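Side-chain contact in phosphoglycerate kinase (PDB 4NG4), which catalyses the reversible transfer of a phosphate between 1,3-bisphosphoglycerate and ADP, giving 3-phosphoglycerate and ATP in glycolysis: residues F83-A86 and P87-R90. Residues are numbered along the deposited sequence; the frame is centred on the assembly and turned at random.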
ATOM      1  N   PHE A  83       1.316  18.950  15.638  1.00 28.60           N
ATOM      2  CA  PHE A  83       0.873  18.536  14.322  1.00 26.74           C
ATOM      3  C   PHE A  83       1.019  19.681  13.316  1.00 26.73           C
ATOM      4  O   PHE A  83       0.218  19.831  12.394  1.00 25.55           O
ATOM      5  CB  PHE A  83      -0.587  18.063  14.390  1.00 25.63           C
ATOM      6  CG  PHE A  83      -0.842  17.008  15.450  1.00 26.37           C
ATOM      7  CD1 PHE A  83      -0.467  15.682  15.235  1.00 25.49           C
ATOM      8  CD2 PHE A  83      -1.468  17.335  16.654  1.00 26.94           C
ATOM      9  CE1 PHE A  83      -0.698  14.708  16.203  1.00 25.79           C
ATOM     10  CE2 PHE A  83      -1.704  16.352  17.625  1.00 26.89           C
ATOM     11  CZ  PHE A  83      -1.319  15.050  17.397  1.00 26.09           C
ATOM     12  N   SER A  84       2.058  20.481  13.486  1.00 28.51           N
ATOM     13  CA  SER A  84       2.351  21.552  12.550  1.00 29.61           C
ATOM     14  C   SER A  84       3.293  21.052  11.446  1.00 29.96           C
ATOM     15  O   SER A  84       4.251  20.337  11.722  1.00 31.15           O
ATOM     16  CB  SER A  84       2.987  22.733  13.295  1.00 32.11           C
ATOM     17  OG  SER A  84       3.075  23.885  12.469  1.00 33.62           O
ATOM     18  N   LEU A  85       3.035  21.435  10.199  1.00 29.47           N
ATOM     19  CA  LEU A  85       3.949  21.132   9.103  1.00 30.31           C
ATOM     20  C   LEU A  85       5.199  22.048   9.083  1.00 33.55           C
ATOM     21  O   LEU A  85       5.894  22.149   8.067  1.00 34.83           O
ATOM     22  CB  LEU A  85       3.203  21.224   7.762  1.00 29.47           C
ATOM     23  CG  LEU A  85       2.305  20.046   7.396  1.00 27.27           C
ATOM     24  CD1 LEU A  85       1.475  20.341   6.146  1.00 26.24           C
ATOM     25  CD2 LEU A  85       3.139  18.787   7.212  1.00 25.77           C
ATOM     26  N   ALA A  86       5.494  22.704  10.201  1.00 35.20           N
ATOM     27  CA  ALA A  86       6.632  23.629  10.290  1.00 38.68           C
ATOM     28  C   ALA A  86       7.966  22.943   9.979  1.00 40.49           C
ATOM     29  O   ALA A  86       8.671  23.382   9.074  1.00 42.60           O
ATOM     30  CB  ALA A  86       6.675  24.326  11.685  1.00 39.87           C
ATOM     31  N   PRO A  87       8.313  21.857  10.711  1.00 40.42           N
ATOM     32  CA  PRO A  87       9.587  21.156  10.443  1.00 42.72           C
ATOM     33  C   PRO A  87       9.717  20.667   8.994  1.00 42.32           C
ATOM     34  O   PRO A  87      10.813  20.641   8.437  1.00 45.44           O
ATOM     35  CB  PRO A  87       9.560  19.976  11.426  1.00 41.81           C
ATOM     36  CG  PRO A  87       8.635  20.404  12.521  1.00 40.39           C
ATOM     37  CD  PRO A  87       7.571  21.205  11.812  1.00 38.58           C
ATOM     38  N   VAL A  88       8.597  20.302   8.391  1.00 39.31           N
ATOM     39  CA  VAL A  88       8.588  19.943   6.992  1.00 39.18           C
ATOM     40  C   VAL A  88       8.966  21.162   6.167  1.00 41.60           C
ATOM     41  O   VAL A  88       9.830  21.070   5.298  1.00 44.29           O
ATOM     42  CB  VAL A  88       7.210  19.450   6.539  1.00 35.87           C
ATOM     43  CG1 VAL A  88       7.264  19.009   5.066  1.00 36.28           C
ATOM     44  CG2 VAL A  88       6.730  18.328   7.448  1.00 33.53           C
ATOM     45  N   ALA A  89       8.338  22.302   6.465  1.00 41.34           N
ATOM     46  CA  ALA A  89       8.534  23.549   5.711  1.00 43.52           C
ATOM     47  C   ALA A  89       9.996  24.010   5.704  1.00 47.97           C
ATOM     48  O   ALA A  89      10.482  24.590   4.716  1.00 50.65           O
ATOM     49  CB  ALA A  89       7.640  24.641   6.268  1.00 42.74           C
ATOM     50  N   ARG A  90      10.692  23.769   6.810  1.00 49.07           N
ATOM     51  CA  ARG A  90      12.116  24.043   6.865  1.00 53.57           C
ATOM     52  C   ARG A  90      12.856  23.023   6.008  1.00 54.61           C
ATOM     53  O   ARG A  90      13.754  23.371   5.242  1.00 58.23           O
ATOM     54  CB  ARG A  90      12.614  23.998   8.313  1.00 54.90           C
ATOM     55  CG  ARG A  90      12.168  25.204   9.147  1.00 55.77           C
ATOM     56  CD  ARG A  90      12.644  25.110  10.596  1.00 57.92           C
ATOM     57  NE  ARG A  90      11.885  24.117  11.359  1.00 54.93           N
ATOM     58  CZ  ARG A  90      12.114  23.805  12.636  1.00 55.62           C
ATOM     59  NH1 ARG A  90      13.091  24.403  13.323  1.00 59.55           N
ATOM     60  NH2 ARG A  90      11.361  22.886  13.231  1.00 52.24           N
TER
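L85 and V88 run alongside each other at the start of helix 86-94, in the N-terminal, substrate-binding domain of the kinase, away from the bound ADP. CD2 of L85 comes 3.6 Å from CG2 of V88; with CG1 anti to the backbone N (chi1 -177°), CG2 is the branch turned to L85. Both side chains also rest on L119 of strand 117-120; L85 further meets L71 and V88 meets L33, two residues predicted to bind substrate.

Two backbone hydrogen bonds open the helix. L85, the N-cap residue, accepts A89 N at its O (2.9 Å, N-H...O angle 153°), and A86 O receives R90 N at 3.1 Å. P87, in the first turn, has no N-H to give, and its CD approaches S84 O to 3.4 Å.

On the outer side the R90 chain, bent at chi3 (-74°), folds back beside the first turn, which leaves A86 O at the guanidinium edge, 4.0 Å from NE and too far for a bond.

E121 takes S84 OG at OE2 and L85 N at OE1, fastening the loop just ahead of the helix. L85 and V88 thus pack the helix start on the six-stranded parallel sheet, while the E121 carboxylate, bonded to the N-cap N-H, may be favoured by its place near the helix start.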